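Local coordinates for putative hydantoin racemase (Klebsiella pneumoniae subsp. pneumoniae, PDB 3QVJ), which racemises allantoin and probably also interconverts the D and L forms of other 5-monosubstituted hydantoins, as a member of the HyuE racemase family, at residues A[7-12]-A[73-78]. Residues are numbered along the deposited sequence; the frame is centred on the assembly and turned at random.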
loop_
_atom_site.group_PDB
_atom_site.type_symbol
_atom_site.label_atom_id
_atom_site.label_comp_id
_atom_site.label_asym_id
_atom_site.label_seq_id
_atom_site.Cartn_x
_atom_site.Cartn_y
_atom_site.Cartn_z
ATOM N N ILE A 7 -28.220 -9.528 -14.825
ATOM C CA ILE A 7 -27.542 -10.226 -15.907
ATOM C C ILE A 7 -26.651 -11.334 -15.371
ATOM O O ILE A 7 -25.638 -11.068 -14.709
ATOM C CB ILE A 7 -26.661 -9.267 -16.751
ATOM C CG1 ILE A 7 -27.461 -8.041 -17.216
ATOM C CG2 ILE A 7 -26.021 -10.013 -17.927
ATOM C CD1 ILE A 7 -26.613 -6.971 -17.859
ATOM N N ASN A 8 -27.038 -12.573 -15.658
ATOM C CA ASN A 8 -26.139 -13.700 -15.500
ATOM C C ASN A 8 -25.198 -13.681 -16.706
ATOM O O ASN A 8 -25.649 -13.853 -17.843
ATOM C CB ASN A 8 -26.926 -15.013 -15.430
ATOM C CG ASN A 8 -26.023 -16.243 -15.356
ATOM O OD1 ASN A 8 -24.846 -16.152 -14.986
ATOM N ND2 ASN A 8 -26.578 -17.402 -15.710
ATOM N N PRO A 9 -23.892 -13.439 -16.467
ATOM C CA PRO A 9 -22.915 -13.336 -17.550
ATOM C C PRO A 9 -22.597 -14.675 -18.221
ATOM O O PRO A 9 -22.020 -14.686 -19.309
ATOM C CB PRO A 9 -21.661 -12.794 -16.845
ATOM C CG PRO A 9 -22.162 -12.244 -15.545
ATOM C CD PRO A 9 -23.268 -13.151 -15.165
ATOM N N ASN A 10 -22.942 -15.788 -17.577
ATOM C CA ASN A 10 -22.804 -17.090 -18.233
ATOM C C ASN A 10 -24.110 -17.522 -18.913
ATOM O O ASN A 10 -25.164 -16.940 -18.648
ATOM C CB ASN A 10 -22.221 -18.160 -17.285
ATOM C CG ASN A 10 -23.242 -18.732 -16.310
ATOM O OD1 ASN A 10 -24.364 -19.083 -16.686
ATOM N ND2 ASN A 10 -22.839 -18.861 -15.051
ATOM N N THR A 11 -24.040 -18.531 -19.783
ATOM C CA THR A 11 -25.200 -18.926 -20.596
ATOM C C THR A 11 -26.105 -19.982 -19.948
ATOM O O THR A 11 -27.108 -20.388 -20.544
ATOM C CB THR A 11 -24.775 -19.412 -22.001
ATOM O OG1 THR A 11 -23.881 -20.523 -21.875
ATOM C CG2 THR A 11 -24.084 -18.294 -22.780
ATOM N N SER A 12 -25.764 -20.413 -18.734
ATOM C CA SER A 12 -26.541 -21.439 -18.031
ATOM C C SER A 12 -27.903 -20.937 -17.577
ATOM O O SER A 12 -28.010 -20.076 -16.693
ATOM C CB SER A 12 -25.773 -22.004 -16.838
ATOM O OG SER A 12 -26.632 -22.767 -15.995
ATOM N N HIS A 73 -28.689 -2.162 -13.524
ATOM C CA HIS A 73 -28.226 -3.473 -13.929
ATOM C C HIS A 73 -27.366 -4.096 -12.837
ATOM O O HIS A 73 -26.632 -3.394 -12.136
ATOM C CB HIS A 73 -27.384 -3.369 -15.200
ATOM C CG HIS A 73 -27.943 -2.446 -16.240
ATOM N ND1 HIS A 73 -28.596 -2.902 -17.363
ATOM C CD2 HIS A 73 -27.914 -1.096 -16.343
ATOM C CE1 HIS A 73 -28.952 -1.874 -18.111
ATOM N NE2 HIS A 73 -28.558 -0.766 -17.510
ATOM N N VAL A 74 -27.459 -5.414 -12.694
ATOM C CA VAL A 74 -26.455 -6.147 -11.936
ATOM C C VAL A 74 -25.706 -7.178 -12.783
ATOM O O VAL A 74 -26.274 -7.800 -13.693
ATOM C CB VAL A 74 -26.946 -6.659 -10.522
ATOM C CG1 VAL A 74 -28.364 -6.195 -10.181
ATOM C CG2 VAL A 74 -26.749 -8.165 -10.308
ATOM N N ILE A 75 -24.409 -7.292 -12.518
ATOM C CA ILE A 75 -23.573 -8.290 -13.169
ATOM C C ILE A 75 -23.391 -9.441 -12.184
ATOM O O ILE A 75 -22.645 -9.327 -11.205
ATOM C CB ILE A 75 -22.241 -7.684 -13.636
ATOM C CG1 ILE A 75 -22.513 -6.564 -14.658
ATOM C CG2 ILE A 75 -21.335 -8.767 -14.230
ATOM C CD1 ILE A 75 -21.285 -5.807 -15.115
ATOM N N ALA A 76 -24.103 -10.538 -12.447
ATOM C CA ALA A 76 -24.226 -11.640 -11.496
ATOM C C ALA A 76 -23.207 -12.776 -11.681
ATOM O O ALA A 76 -23.548 -13.959 -11.581
ATOM C CB ALA A 76 -25.657 -12.182 -11.493
ATOM N N CYS A 77 -21.960 -12.403 -11.957
ATOM C CA CYS A 77 -20.825 -13.318 -11.832
ATOM C C CYS A 77 -19.819 -12.692 -10.874
ATOM O O CYS A 77 -19.586 -11.487 -10.926
ATOM C CB CYS A 77 -20.168 -13.588 -13.186
ATOM S SG CYS A 77 -18.496 -14.293 -13.086
ATOM N N PHE A 78 -19.221 -13.514 -10.017
ATOM C CA PHE A 78 -18.324 -13.030 -8.958
ATOM C C PHE A 78 -16.991 -12.445 -9.455
ATOM O O PHE A 78 -16.204 -11.914 -8.662
ATOM C CB PHE A 78 -18.080 -14.124 -7.914
ATOM C CG PHE A 78 -17.536 -13.608 -6.603
ATOM C CD1 PHE A 78 -18.375 -12.976 -5.685
ATOM C CD2 PHE A 78 -16.187 -13.769 -6.279
ATOM C CE1 PHE A 78 -17.880 -12.503 -4.472
ATOM C CE2 PHE A 78 -15.685 -13.294 -5.068
ATOM C CZ PHE A 78 -16.533 -12.658 -4.164
HETATM O O HOH W 1 -22.522 -16.076 -13.676
#
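Pro9 lays CD and CG of its ring over one face of the Ala76-Cys77 peptide, with Pro9 CD 3.5 Å from Ala76 C. The ring continues onto the Cys77 side chain, where Pro9 CG meets Cys77 CB at 3.4 Å, a tight fit for two carbons. Its CG also touches Ile75 CG2 (3.8 Å). Two flat amides, of Asn8 and Asn10, hold the loop that follows strand 2-7. The Asn8 side chain leaves the backbone away from 73-78, and with CG anti to the backbone N (chi1 176°) its amide faces Asn10. Backbone N of Asn10 comes down on Asn8 OD1 from above the carbonyl plane, closing an Asx turn, while a water donates to Asn8 OD1 (2.7 Å) and to Ala76 O, linking the two segments. Asn10 OD1 accepts two bonds from opposite faces of its amide plane: Asn8 ND2 stands well above it, 2.9 Å from Asn10 OD1, whereas Ser12 N, only 23° out of the plane, closes a second Asx turn. Together these bonds probably hold the path of 8-12. Strand pairing ends just before the turns. Ile7 N donates to Val74 O (2.8 Å) and Ala76 N to Ile7 O (2.8 Å), the parallel pattern about Ile75. Ile7 and Ile75 share a sheet face, and helix 48-68 covers it through Ile62 and Val58, the latter also touching Pro9. On the other side, Ile19 of helix 13-26 meets Asn8 and Ala76. Asn8 ND2 also binds Thr16 OG1, and Ser12 OG caps that helix through Met15 N. The contact thus joins the C-terminal ends of adjacent strands 2-7 and 72-75, central in a parallel four-stranded sheet of order 2-1-3-4, between helices 13-26 and 48-68.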